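Local coordinates for protein CAS3 Metal dependent phosphohydrolase (Methanocaldococcus jannaschii, PDB 3S4L) that cleaves single-stranded DNA in a magnesium-dependent reaction, and single-stranded RNA without added cations, as the HD nuclease of CRISPR interference, at residues R90-S95 and L122-I127; V94-T99 and I115-V120; D19-M24 and L62-D67. All blocks are in the same frame, centred on the assembly; numbering follows the deposited sequence.

Contact 1 of 3, residues R90-S95 and L122-I127; sequences RHELVS and LHHEPI. With CA (calcium ion), chain C.
Three histidines of the catalytic metal site meet here: His91, at the start of helix 91-107, faces His123 and His124 from the loop that follows helix 110-121. Each points NE2 at one calcium ion, at 2.3 to 2.4 Å from each of the NE2 atoms of His91, His123 and His124. The His91 ring meets each of the other two rim to rim, neither ring of a pair lying over the other's face; the planes of His91 and His124 stand 80° apart, those of His91 and His123 62°. Because both nitrogens bind the ion, the 3.4 Å between His91 NE2 and His124 NE2 reflects shared coordination and is no hydrogen bond. His123 is fixed at its other nitrogen, ND1, by the carbonyl of Val120. Its CE1 rests 3.4 Å from Glu92 CB. Glu92 bends at chi2 (-95°), which carries its carboxylate over one face of the Arg90 guanidinium, a salt bridge of charge alone, and places OE1 over the rim of one face of the His91 ring. From Glu92 OE2 a water, donating at 2.7 Å, bridges to the backbone N of His124, tying the loop to the helix. Two waters and Asp67 complete the coordination, a metal centre characteristic of HD-superfamily phosphohydrolases, here in its Cas3 form.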
ATOM      1  N   ARG A  90      -5.476 -11.311  -2.037  1.00 23.78           N
ATOM      2  CA  ARG A  90      -5.255 -10.236  -1.057  1.00 28.20           C
ATOM      3  C   ARG A  90      -4.693  -8.983  -1.734  1.00 26.52           C
ATOM      4  O   ARG A  90      -3.526  -8.932  -2.123  1.00 25.10           O
ATOM      5  CB  ARG A  90      -4.334 -10.720   0.059  1.00 30.75           C
ATOM      6  CG  ARG A  90      -4.793 -12.026   0.667  1.00 37.03           C
ATOM      7  CD  ARG A  90      -5.633 -11.848   1.914  1.00 45.65           C
ATOM      8  NE  ARG A  90      -6.526 -10.697   1.868  1.00 56.44           N
ATOM      9  CZ  ARG A  90      -6.666  -9.829   2.865  1.00 64.62           C
ATOM     10  NH1 ARG A  90      -5.956  -9.985   3.977  1.00 68.98           N
ATOM     11  NH2 ARG A  90      -7.509  -8.805   2.757  1.00 65.06           N
ATOM     12  N   HIS A  91      -5.554  -7.984  -1.896  1.00 29.07           N
ATOM     13  CA  HIS A  91      -5.208  -6.766  -2.619  1.00 26.71           C
ATOM     14  C   HIS A  91      -3.968  -6.060  -2.065  1.00 27.53           C
ATOM     15  O   HIS A  91      -3.197  -5.458  -2.824  1.00 33.38           O
ATOM     16  CB  HIS A  91      -6.385  -5.797  -2.595  1.00 25.51           C
ATOM     17  CG  HIS A  91      -6.725  -5.306  -1.223  1.00 24.90           C
ATOM     18  ND1 HIS A  91      -7.426  -6.053  -0.310  1.00 29.94           N
ATOM     19  CD2 HIS A  91      -6.462  -4.121  -0.620  1.00 29.29           C
ATOM     20  CE1 HIS A  91      -7.575  -5.363   0.810  1.00 22.54           C
ATOM     21  NE2 HIS A  91      -6.997  -4.196   0.642  1.00 28.08           N
ATOM     22  N   GLU A  92      -3.761  -6.138  -0.753  1.00 27.02           N
ATOM     23  CA  GLU A  92      -2.679  -5.366  -0.131  1.00 29.83           C
ATOM     24  C   GLU A  92      -1.281  -5.777  -0.591  1.00 34.54           C
ATOM     25  O   GLU A  92      -0.347  -4.968  -0.548  1.00 32.22           O
ATOM     26  CB  GLU A  92      -2.765  -5.374   1.406  1.00 27.98           C
ATOM     27  CG  GLU A  92      -2.678  -6.735   2.055  1.00 40.10           C
ATOM     28  CD  GLU A  92      -4.059  -7.327   2.346  1.00 46.13           C
ATOM     29  OE1 GLU A  92      -4.923  -7.322   1.441  1.00 41.47           O
ATOM     30  OE2 GLU A  92      -4.282  -7.788   3.486  1.00 54.70           O
ATOM     31  N   LEU A  93      -1.128  -7.029  -1.021  1.00 32.31           N
ATOM     32  CA  LEU A  93       0.178  -7.506  -1.508  1.00 29.16           C
ATOM     33  C   LEU A  93       0.504  -6.820  -2.828  1.00 25.68           C
ATOM     34  O   LEU A  93       1.646  -6.440  -3.085  1.00 22.91           O
ATOM     35  CB  LEU A  93       0.192  -9.026  -1.683  1.00 29.88           C
ATOM     36  CG  LEU A  93       0.504  -9.923  -0.475  1.00 36.36           C
ATOM     37  CD1 LEU A  93      -0.363  -9.634   0.724  1.00 37.16           C
ATOM     38  CD2 LEU A  93       0.372 -11.394  -0.888  1.00 41.29           C
ATOM     39  N   VAL A  94      -0.520  -6.663  -3.662  1.00 26.41           N
ATOM     40  CA  VAL A  94      -0.384  -5.939  -4.915  1.00 29.18           C
ATOM     41  C   VAL A  94      -0.201  -4.445  -4.673  1.00 29.88           C
ATOM     42  O   VAL A  94       0.559  -3.801  -5.389  1.00 29.43           O
ATOM     43  CB  VAL A  94      -1.601  -6.146  -5.819  1.00 31.50           C
ATOM     44  CG1 VAL A  94      -1.542  -5.189  -7.015  1.00 25.69           C
ATOM     45  CG2 VAL A  94      -1.672  -7.602  -6.246  1.00 29.01           C
ATOM     46  N   SER A  95      -0.889  -3.900  -3.669  1.00 26.46           N
ATOM     47  CA  SER A  95      -0.646  -2.509  -3.244  1.00 27.70           C
ATOM     48  C   SER A  95       0.816  -2.289  -2.810  1.00 27.09           C
ATOM     49  O   SER A  95       1.461  -1.315  -3.228  1.00 30.43           O
ATOM     50  CB  SER A  95      -1.578  -2.100  -2.090  1.00 20.38           C
ATOM     51  OG  SER A  95      -2.957  -2.149  -2.431  1.00 21.43           O
ATOM     52  N   LEU A 122       0.619  -4.609   5.237  1.00 33.50           N
ATOM     53  CA  LEU A 122       0.081  -5.017   6.520  1.00 34.74           C
ATOM     54  C   LEU A 122      -1.062  -4.099   6.949  1.00 34.98           C
ATOM     55  O   LEU A 122      -1.425  -4.088   8.113  1.00 37.63           O
ATOM     56  CB  LEU A 122       1.197  -4.990   7.582  1.00 36.52           C
ATOM     57  CG  LEU A 122       2.120  -6.207   7.764  1.00 46.03           C
ATOM     58  CD1 LEU A 122       2.534  -6.853   6.452  1.00 52.04           C
ATOM     59  CD2 LEU A 122       3.361  -5.853   8.593  1.00 45.84           C
ATOM     60  N   HIS A 123      -1.646  -3.335   6.026  1.00 31.61           N
ATOM     61  CA  HIS A 123      -2.641  -2.347   6.453  1.00 35.33           C
ATOM     62  C   HIS A 123      -3.955  -2.977   6.887  1.00 44.15           C
ATOM     63  O   HIS A 123      -4.866  -2.271   7.327  1.00 46.43           O
ATOM     64  CB  HIS A 123      -2.862  -1.221   5.427  1.00 28.91           C
ATOM     65  CG  HIS A 123      -3.654  -1.631   4.222  1.00 36.13           C
ATOM     66  ND1 HIS A 123      -3.057  -1.998   3.033  1.00 30.57           N
ATOM     67  CD2 HIS A 123      -4.991  -1.712   4.015  1.00 35.26           C
ATOM     68  CE1 HIS A 123      -3.990  -2.280   2.140  1.00 26.87           C
ATOM     69  NE2 HIS A 123      -5.172  -2.132   2.715  1.00 34.67           N
ATOM     70  N   HIS A 124      -4.065  -4.296   6.781  1.00 48.02           N
ATOM     71  CA  HIS A 124      -5.270  -4.924   7.313  1.00 52.79           C
ATOM     72  C   HIS A 124      -5.180  -5.532   8.706  1.00 56.87           C
ATOM     73  O   HIS A 124      -6.181  -5.547   9.422  1.00 56.97           O
ATOM     74  CB  HIS A 124      -5.972  -5.825   6.297  1.00 44.54           C
ATOM     75  CG  HIS A 124      -6.897  -5.056   5.424  1.00 34.39           C
ATOM     76  ND1 HIS A 124      -8.136  -4.642   5.855  1.00 39.33           N
ATOM     77  CD2 HIS A 124      -6.719  -4.507   4.200  1.00 32.27           C
ATOM     78  CE1 HIS A 124      -8.708  -3.915   4.911  1.00 38.19           C
ATOM     79  NE2 HIS A 124      -7.874  -3.831   3.893  1.00 38.69           N
ATOM     80  N   GLU A 125      -3.995  -5.989   9.101  0.99 56.29           N
ATOM     81  CA  GLU A 125      -3.775  -6.429  10.475  0.99 52.26           C
ATOM     82  C   GLU A 125      -4.123  -5.310  11.479  0.99 44.15           C
ATOM     83  O   GLU A 125      -3.862  -4.139  11.222  0.99 42.98           O
ATOM     84  CB  GLU A 125      -2.336  -6.912  10.627  0.99 49.41           C
ATOM     85  N   PRO A 126      -4.762  -5.662  12.609  0.89 43.18           N
ATOM     86  CA  PRO A 126      -5.138  -4.685  13.642  0.89 44.82           C
ATOM     87  C   PRO A 126      -3.910  -3.984  14.233  0.89 54.03           C
ATOM     88  O   PRO A 126      -2.821  -4.548  14.179  0.89 62.83           O
ATOM     89  CB  PRO A 126      -5.805  -5.552  14.723  0.89 41.01           C
ATOM     90  CG  PRO A 126      -6.228  -6.740  14.062  0.89 39.54           C
ATOM     91  CD  PRO A 126      -5.254  -7.003  12.935  0.89 44.91           C
ATOM     92  N   ILE A 127      -4.074  -2.790  14.801  0.68 56.15           N
ATOM     93  CA  ILE A 127      -2.903  -1.990  15.176  0.68 53.50           C
ATOM     94  C   ILE A 127      -1.964  -2.694  16.159  0.68 55.45           C
ATOM     95  O   ILE A 127      -2.403  -3.386  17.064  0.68 56.73           O
ATOM     96  CB  ILE A 127      -3.267  -0.586  15.677  0.68 48.01           C
ATOM     97  CG1 ILE A 127      -4.065   0.145  14.611  0.68 50.98           C
ATOM     98  CG2 ILE A 127      -2.003   0.216  15.928  0.68 43.05           C
ATOM     99  CD1 ILE A 127      -3.240   0.528  13.398  0.68 47.68           C
TER
HETATM  100 CA    CA C 501      -7.433  -2.447   2.082  1.00 24.32          CA
HETATM  101  O   HOH W   1      -2.744  -6.628   5.419  1.00 28.47           O
HETATM  102  O   HOH W   2     -10.233  -2.198   1.813  1.00 70.93           O
HETATM  103  O   HOH W   3      -8.143  -0.422   2.961  1.00 36.40           O

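Contact 2 of 3, residues V94-T99 and I115-V120; sequences VSAYYT and IGALTV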
ATOM      1  N   VAL A  94      -0.520  -6.663  -3.662  1.00 26.41           N
ATOM      2  CA  VAL A  94      -0.384  -5.939  -4.915  1.00 29.18           C
ATOM      3  C   VAL A  94      -0.201  -4.445  -4.673  1.00 29.88           C
ATOM      4  O   VAL A  94       0.559  -3.801  -5.389  1.00 29.43           O
ATOM      5  CB  VAL A  94      -1.601  -6.146  -5.819  1.00 31.50           C
ATOM      6  CG1 VAL A  94      -1.542  -5.189  -7.015  1.00 25.69           C
ATOM      7  CG2 VAL A  94      -1.672  -7.602  -6.246  1.00 29.01           C
ATOM      8  N   SER A  95      -0.889  -3.900  -3.669  1.00 26.46           N
ATOM      9  CA  SER A  95      -0.646  -2.509  -3.244  1.00 27.70           C
ATOM     10  C   SER A  95       0.816  -2.289  -2.810  1.00 27.09           C
ATOM     11  O   SER A  95       1.461  -1.315  -3.228  1.00 30.43           O
ATOM     12  CB  SER A  95      -1.578  -2.100  -2.090  1.00 20.38           C
ATOM     13  OG  SER A  95      -2.957  -2.149  -2.431  1.00 21.43           O
ATOM     14  N   ALA A  96       1.323  -3.194  -1.972  1.00 25.25           N
ATOM     15  CA  ALA A  96       2.692  -3.098  -1.460  1.00 29.16           C
ATOM     16  C   ALA A  96       3.710  -3.007  -2.588  1.00 27.41           C
ATOM     17  O   ALA A  96       4.690  -2.256  -2.500  1.00 26.60           O
ATOM     18  CB  ALA A  96       3.020  -4.278  -0.539  1.00 25.38           C
ATOM     19  N   TYR A  97       3.475  -3.778  -3.643  1.00 28.74           N
ATOM     20  CA  TYR A  97       4.364  -3.790  -4.806  1.00 28.78           C
ATOM     21  C   TYR A  97       4.419  -2.430  -5.468  1.00 28.22           C
ATOM     22  O   TYR A  97       5.500  -1.889  -5.653  1.00 34.94           O
ATOM     23  CB  TYR A  97       3.933  -4.854  -5.818  1.00 26.28           C
ATOM     24  CG  TYR A  97       4.688  -4.820  -7.147  1.00 26.77           C
ATOM     25  CD1 TYR A  97       5.860  -5.552  -7.326  1.00 27.64           C
ATOM     26  CD2 TYR A  97       4.197  -4.102  -8.235  1.00 29.47           C
ATOM     27  CE1 TYR A  97       6.544  -5.555  -8.557  1.00 31.26           C
ATOM     28  CE2 TYR A  97       4.876  -4.084  -9.459  1.00 32.11           C
ATOM     29  CZ  TYR A  97       6.048  -4.814  -9.611  1.00 36.80           C
ATOM     30  OH  TYR A  97       6.713  -4.799 -10.819  1.00 40.71           O
ATOM     31  N   TYR A  98       3.266  -1.858  -5.812  1.00 31.43           N
ATOM     32  CA  TYR A  98       3.281  -0.549  -6.467  1.00 31.28           C
ATOM     33  C   TYR A  98       3.749   0.569  -5.524  1.00 30.53           C
ATOM     34  O   TYR A  98       4.404   1.533  -5.943  1.00 26.77           O
ATOM     35  CB  TYR A  98       1.923  -0.208  -7.072  1.00 31.09           C
ATOM     36  CG  TYR A  98       1.646  -0.993  -8.310  1.00 28.57           C
ATOM     37  CD1 TYR A  98       2.301  -0.691  -9.501  1.00 25.96           C
ATOM     38  CD2 TYR A  98       0.743  -2.055  -8.294  1.00 25.64           C
ATOM     39  CE1 TYR A  98       2.066  -1.437 -10.652  1.00 28.66           C
ATOM     40  CE2 TYR A  98       0.482  -2.792  -9.445  1.00 25.74           C
ATOM     41  CZ  TYR A  98       1.151  -2.480 -10.609  1.00 27.08           C
ATOM     42  OH  TYR A  98       0.893  -3.207 -11.727  1.00 33.05           O
ATOM     43  N   THR A  99       3.409   0.433  -4.250  1.00 25.19           N
ATOM     44  CA  THR A  99       3.783   1.441  -3.271  1.00 27.01           C
ATOM     45  C   THR A  99       5.289   1.512  -3.200  1.00 31.48           C
ATOM     46  O   THR A  99       5.877   2.593  -3.198  1.00 30.63           O
ATOM     47  CB  THR A  99       3.205   1.128  -1.884  1.00 25.15           C
ATOM     48  OG1 THR A  99       1.775   1.222  -1.940  1.00 28.74           O
ATOM     49  CG2 THR A  99       3.743   2.104  -0.842  1.00 22.29           C
ATOM     50  N   ILE A 115       9.776   0.353   4.117  1.00 30.44           N
ATOM     51  CA  ILE A 115       8.924   0.486   5.290  1.00 34.98           C
ATOM     52  C   ILE A 115       7.513   0.939   4.911  1.00 32.94           C
ATOM     53  O   ILE A 115       6.534   0.559   5.547  1.00 28.15           O
ATOM     54  CB  ILE A 115       9.479   1.465   6.304  1.00 40.45           C
ATOM     55  CG1 ILE A 115       8.564   1.496   7.498  1.00 41.32           C
ATOM     56  CG2 ILE A 115       9.446   2.866   5.760  1.00 46.59           C
ATOM     57  CD1 ILE A 115       8.718   2.733   8.292  1.00 51.93           C
ATOM     58  N   GLY A 116       7.412   1.773   3.881  1.00 29.18           N
ATOM     59  CA  GLY A 116       6.105   2.207   3.410  1.00 23.16           C
ATOM     60  C   GLY A 116       5.361   1.033   2.807  1.00 29.89           C
ATOM     61  O   GLY A 116       4.195   0.821   3.114  1.00 26.73           O
ATOM     62  N   ALA A 117       6.043   0.257   1.965  1.00 26.30           N
ATOM     63  CA  ALA A 117       5.411  -0.875   1.296  1.00 27.04           C
ATOM     64  C   ALA A 117       4.944  -1.937   2.293  1.00 27.60           C
ATOM     65  O   ALA A 117       3.875  -2.534   2.130  1.00 28.79           O
ATOM     66  CB  ALA A 117       6.363  -1.492   0.263  1.00 30.41           C
ATOM     67  N   LEU A 118       5.758  -2.171   3.318  1.00 28.17           N
ATOM     68  CA  LEU A 118       5.432  -3.113   4.382  1.00 29.79           C
ATOM     69  C   LEU A 118       4.205  -2.657   5.169  1.00 33.33           C
ATOM     70  O   LEU A 118       3.370  -3.464   5.555  1.00 33.35           O
ATOM     71  CB  LEU A 118       6.624  -3.260   5.334  1.00 35.17           C
ATOM     72  CG  LEU A 118       6.497  -4.288   6.461  1.00 37.34           C
ATOM     73  CD1 LEU A 118       6.147  -5.663   5.888  1.00 33.09           C
ATOM     74  CD2 LEU A 118       7.792  -4.343   7.254  1.00 40.12           C
ATOM     75  N   THR A 119       4.098  -1.354   5.403  1.00 30.42           N
ATOM     76  CA  THR A 119       2.949  -0.814   6.106  1.00 30.59           C
ATOM     77  C   THR A 119       1.701  -1.108   5.285  1.00 34.30           C
ATOM     78  O   THR A 119       0.666  -1.538   5.815  1.00 30.14           O
ATOM     79  CB  THR A 119       3.094   0.705   6.290  1.00 29.27           C
ATOM     80  OG1 THR A 119       4.250   0.969   7.089  1.00 38.82           O
ATOM     81  CG2 THR A 119       1.865   1.280   6.968  1.00 28.28           C
ATOM     82  N   VAL A 120       1.819  -0.866   3.981  1.00 27.58           N
ATOM     83  CA  VAL A 120       0.744  -1.117   3.044  1.00 24.68           C
ATOM     84  C   VAL A 120       0.399  -2.620   2.952  1.00 30.99           C
ATOM     85  O   VAL A 120      -0.771  -2.996   2.839  1.00 31.09           O
ATOM     86  CB  VAL A 120       1.105  -0.573   1.661  1.00 26.50           C
ATOM     87  CG1 VAL A 120       0.268  -1.274   0.591  1.00 27.30           C
ATOM     88  CG2 VAL A 120       0.905   0.952   1.617  1.00 24.33           C
TER
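Val120 puts its two methyls against helix 94-99 at different levels. CG1, anti to the backbone N (chi1 159°), presses where Ser95 joins Ala96, 3.4 Å from Ser95 CB, a close approach for two carbons, and equally near Ala96 N. CG2 meets Thr99 tip to tip, 3.7 Å from its OG1, while Thr99 CG2 reaches over the backbone of Gly116 and Ala117. One level along, Ala96 and Ala117 exchange methyl-to-carbonyl contacts: Ala96 CB lies 3.3 Å from Ala117 O, and Ala117 CB the same distance from Ala96 O. With no larger side chain between them, the CA atoms of Ala96 and Ala117 come to 4.5 Å, and the segment axes to 7.9 Å, at 163° between their N-to-C directions. The pair is thus nearly antiparallel and closely packed. No hydrogen bond crosses it; Thr99 turns its hydroxyl back to its own helix, donating to Ser95 O from above the carbonyl plane (53° out of it), and this holds the rotation of the side chain, both of whose branches touch Val120 CG2. Around this pair, helix 52-65 packs through Leu62 on both Thr99 and Val120, helix 181-197 covers Ala117 with Met191, and helix 204-215 lies against Ile115 and Thr119.

Contact 3 of 3, residues D19-M24 and L62-D67; sequences DHVNDM and LIKLHD. With CA (calcium ion), chain C.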
ATOM      1  N   ASP A  19     -12.804   8.617  -5.771  1.00 53.85           N
ATOM      2  CA  ASP A  19     -13.587   9.366  -4.798  1.00 51.61           C
ATOM      3  C   ASP A  19     -13.255   8.966  -3.367  1.00 48.92           C
ATOM      4  O   ASP A  19     -13.150   9.813  -2.480  1.00 48.04           O
ATOM      5  CB  ASP A  19     -15.088   9.227  -5.071  1.00 60.63           C
ATOM      6  CG  ASP A  19     -15.526   9.999  -6.306  1.00 68.89           C
ATOM      7  OD1 ASP A  19     -14.962  11.092  -6.554  1.00 71.81           O
ATOM      8  OD2 ASP A  19     -16.425   9.516  -7.030  1.00 73.01           O
ATOM      9  N   HIS A  20     -13.083   7.669  -3.143  1.00 46.48           N
ATOM     10  CA  HIS A  20     -12.744   7.166  -1.820  1.00 44.77           C
ATOM     11  C   HIS A  20     -11.364   7.678  -1.360  1.00 46.91           C
ATOM     12  O   HIS A  20     -11.177   8.038  -0.200  1.00 41.90           O
ATOM     13  CB  HIS A  20     -12.780   5.633  -1.817  1.00 47.38           C
ATOM     14  CG  HIS A  20     -12.366   5.021  -0.516  1.00 45.97           C
ATOM     15  ND1 HIS A  20     -12.844   5.462   0.700  1.00 50.49           N
ATOM     16  CD2 HIS A  20     -11.526   3.996  -0.242  1.00 44.26           C
ATOM     17  CE1 HIS A  20     -12.307   4.741   1.669  1.00 49.11           C
ATOM     18  NE2 HIS A  20     -11.509   3.841   1.124  1.00 47.12           N
ATOM     19  N   VAL A  21     -10.398   7.697  -2.269  1.00 45.53           N
ATOM     20  CA  VAL A  21      -9.060   8.145  -1.929  1.00 45.90           C
ATOM     21  C   VAL A  21      -9.079   9.645  -1.603  1.00 54.08           C
ATOM     22  O   VAL A  21      -8.461  10.094  -0.632  1.00 50.83           O
ATOM     23  CB  VAL A  21      -8.066   7.850  -3.076  1.00 39.74           C
ATOM     24  CG1 VAL A  21      -6.831   8.728  -2.952  1.00 34.08           C
ATOM     25  CG2 VAL A  21      -7.684   6.347  -3.100  1.00 29.64           C
ATOM     26  N   ASN A  22      -9.818  10.407  -2.406  1.00 55.50           N
ATOM     27  CA  ASN A  22      -9.927  11.854  -2.226  1.00 54.51           C
ATOM     28  C   ASN A  22     -10.581  12.228  -0.897  1.00 55.75           C
ATOM     29  O   ASN A  22     -10.276  13.272  -0.307  1.00 54.75           O
ATOM     30  CB  ASN A  22     -10.688  12.496  -3.393  1.00 53.42           C
ATOM     31  CG  ASN A  22      -9.865  12.552  -4.669  1.00 58.50           C
ATOM     32  OD1 ASN A  22      -8.634  12.573  -4.626  1.00 64.39           O
ATOM     33  ND2 ASN A  22     -10.546  12.578  -5.818  1.00 55.29           N
ATOM     34  N   ASP A  23     -11.483  11.371  -0.432  1.00 53.41           N
ATOM     35  CA  ASP A  23     -12.123  11.589   0.859  1.00 53.74           C
ATOM     36  C   ASP A  23     -11.158  11.292   2.016  1.00 50.71           C
ATOM     37  O   ASP A  23     -11.194  11.949   3.046  1.00 55.60           O
ATOM     38  CB  ASP A  23     -13.428  10.787   0.983  1.00 60.19           C
ATOM     39  CG  ASP A  23     -14.614  11.470   0.287  1.00 70.70           C
ATOM     40  OD1 ASP A  23     -14.402  12.373  -0.560  1.00 72.54           O
ATOM     41  OD2 ASP A  23     -15.766  11.101   0.594  1.00 75.23           O
ATOM     42  N   MET A  24     -10.282  10.311   1.834  1.00 45.70           N
ATOM     43  CA  MET A  24      -9.306   9.975   2.851  1.00 44.66           C
ATOM     44  C   MET A  24      -8.198  11.041   2.925  1.00 47.73           C
ATOM     45  O   MET A  24      -7.668  11.336   3.994  1.00 42.88           O
ATOM     46  CB  MET A  24      -8.707   8.596   2.563  1.00 38.66           C
ATOM     47  CG  MET A  24      -9.555   7.413   3.036  1.00 41.42           C
ATOM     48  SD  MET A  24      -8.775   5.840   2.624  1.00 53.25           S
ATOM     49  CE  MET A  24      -9.086   4.893   4.111  1.00 76.38           C
ATOM     50  N   LEU A  62       0.944   6.680   0.921  1.00 27.36           N
ATOM     51  CA  LEU A  62       0.391   5.495   1.569  1.00 30.63           C
ATOM     52  C   LEU A  62      -1.124   5.560   1.535  1.00 36.24           C
ATOM     53  O   LEU A  62      -1.810   4.562   1.302  1.00 34.20           O
ATOM     54  CB  LEU A  62       0.845   5.426   3.023  1.00 25.52           C
ATOM     55  CG  LEU A  62       2.349   5.370   3.200  1.00 26.44           C
ATOM     56  CD1 LEU A  62       2.653   4.945   4.631  1.00 30.41           C
ATOM     57  CD2 LEU A  62       2.945   4.395   2.188  1.00 26.52           C
ATOM     58  N   ILE A  63      -1.642   6.750   1.789  1.00 36.73           N
ATOM     59  CA  ILE A  63      -3.066   6.954   1.792  1.00 34.03           C
ATOM     60  C   ILE A  63      -3.585   6.652   0.396  1.00 34.92           C
ATOM     61  O   ILE A  63      -4.549   5.909   0.229  1.00 37.96           O
ATOM     62  CB  ILE A  63      -3.413   8.392   2.241  1.00 37.14           C
ATOM     63  CG1 ILE A  63      -3.154   8.542   3.745  1.00 38.60           C
ATOM     64  CG2 ILE A  63      -4.874   8.736   1.923  1.00 35.93           C
ATOM     65  CD1 ILE A  63      -3.023   9.971   4.214  1.00 40.91           C
ATOM     66  N   LYS A  64      -2.930   7.192  -0.620  1.00 32.58           N
ATOM     67  CA  LYS A  64      -3.460   7.040  -1.959  1.00 34.01           C
ATOM     68  C   LYS A  64      -3.281   5.627  -2.520  1.00 33.01           C
ATOM     69  O   LYS A  64      -4.067   5.167  -3.341  1.00 35.23           O
ATOM     70  CB  LYS A  64      -2.831   8.078  -2.892  1.00 38.96           C
ATOM     71  CG  LYS A  64      -3.251   9.518  -2.593  1.00 40.32           C
ATOM     72  CD  LYS A  64      -2.430  10.502  -3.409  1.00 37.99           C
ATOM     73  CE  LYS A  64      -2.998  11.912  -3.325  1.00 47.98           C
ATOM     74  NZ  LYS A  64      -2.083  12.890  -4.000  1.00 50.04           N
ATOM     75  N   LEU A  65      -2.249   4.932  -2.081  1.00 28.74           N
ATOM     76  CA  LEU A  65      -1.897   3.697  -2.745  1.00 28.81           C
ATOM     77  C   LEU A  65      -2.219   2.437  -1.950  1.00 28.73           C
ATOM     78  O   LEU A  65      -2.109   1.327  -2.479  1.00 34.23           O
ATOM     79  CB  LEU A  65      -0.415   3.721  -3.114  1.00 30.10           C
ATOM     80  CG  LEU A  65       0.022   4.758  -4.151  1.00 29.06           C
ATOM     81  CD1 LEU A  65       1.526   4.610  -4.409  1.00 30.02           C
ATOM     82  CD2 LEU A  65      -0.768   4.594  -5.459  1.00 27.64           C
ATOM     83  N   HIS A  66      -2.601   2.572  -0.684  1.00 27.48           N
ATOM     84  CA  HIS A  66      -2.722   1.353   0.109  1.00 30.54           C
ATOM     85  C   HIS A  66      -3.809   0.400  -0.424  1.00 32.85           C
ATOM     86  O   HIS A  66      -3.734  -0.807  -0.209  1.00 33.18           O
ATOM     87  CB  HIS A  66      -2.863   1.637   1.605  1.00 28.83           C
ATOM     88  CG  HIS A  66      -4.185   2.201   1.996  1.00 40.37           C
ATOM     89  ND1 HIS A  66      -4.511   3.525   1.797  1.00 41.11           N
ATOM     90  CD2 HIS A  66      -5.263   1.630   2.581  1.00 41.54           C
ATOM     91  CE1 HIS A  66      -5.733   3.743   2.241  1.00 40.88           C
ATOM     92  NE2 HIS A  66      -6.209   2.609   2.728  1.00 40.96           N
ATOM     93  N   ASP A  67      -4.800   0.940  -1.128  1.00 29.11           N
ATOM     94  CA  ASP A  67      -5.815   0.108  -1.768  1.00 27.14           C
ATOM     95  C   ASP A  67      -5.732   0.054  -3.279  1.00 30.08           C
ATOM     96  O   ASP A  67      -6.710  -0.332  -3.939  1.00 30.67           O
ATOM     97  CB  ASP A  67      -7.219   0.563  -1.360  1.00 31.92           C
ATOM     98  CG  ASP A  67      -7.618   0.052   0.010  1.00 39.46           C
ATOM     99  OD1 ASP A  67      -8.526   0.650   0.629  1.00 42.45           O
ATOM    100  OD2 ASP A  67      -7.004  -0.946   0.452  1.00 39.14           O
TER
HETATM  101 CA    CA C 501      -7.433  -2.447   2.082  1.00 24.32          CA
HETATM  102  O   HOH W   3      -8.143  -0.422   2.961  1.00 36.40           O
HETATM  103  O   HOH W   2     -10.233  -2.198   1.813  1.00 70.93           O
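Apolar contacts join helix 17-31 to the end of helix 52-65. Val21 lays CG1 across the lysine stem at about a right angle, 3.7 Å from Lys64 CG, and its CG2 approaches the Lys64 carbonyl oxygen. Beyond CG the lysine runs extended and away from helix 17-31, leaving aliphatic carbon against the valine while NZ forms a weak hydrogen bond to Leu166 O. One turn on, Met24 CB packs on Ile63 CG2 at 3.9 Å.

The sulfur-aromatic contact comes next. Met24 SD lies at the edge of the His66 imidazole, 3.7 Å from CE1 and 86° off the ring normal, so sulfur meets the rim instead of a face. The methyl CE follows the same edge, 3.9 Å from His66 NE2, a nitrogen buried here with no polar partner in the model.

Hydrogen bonding fixes that ring from its own segment. With CG between the backbone N and the carbonyl carbon (chi1 72°), His66 turns ND1 back onto the preceding turn. There ND1 donates to Leu62 O at 2.9 Å, with a bent N-H...O angle of 136°, and more weakly to Ile63 O. Leu62 O also accepts from the backbone N of His66, so two donors of one residue share a carbonyl of that turn.

Metal binding and charge occupy the far end. Asp67 OD2 binds the calcium ion at 2.3 Å, while OD1 accepts a bond of 2.6 Å from water 3, itself a metal ligand; both carboxylate oxygens thus serve the site. His20 points its ring edge at Asp67, but NE2 remains 4.4 Å from OD1, too far for a bond. His66 and Asp67 are adjacent in sequence, the His-Asp pair that names the HD superfamily, with the aspartate as metal ligand.

Contacts 1 and 3 supply the protein ligands of one calcium ion: His91, His123 and His124 from contact 1 and Asp67 from contact 3, with Asp67 OD2 3.1 Å from His123 NE2. Waters 2 and 3 belong to both, although the contact centres lie about 14 Å apart. Contact 2 continues helix 91-107 beyond His91 and helix 110-121 ahead of His123, so its close helix pair probably helps set the spacing of two histidine-bearing elements; its centre is about 8 Å from that of contact 1. Ser95, common to contacts 1 and 2, reaches contact 3 through a probable hydrogen bond, Ser95 OG to His66 O at 2.7 Å, next to the metal-binding aspartate.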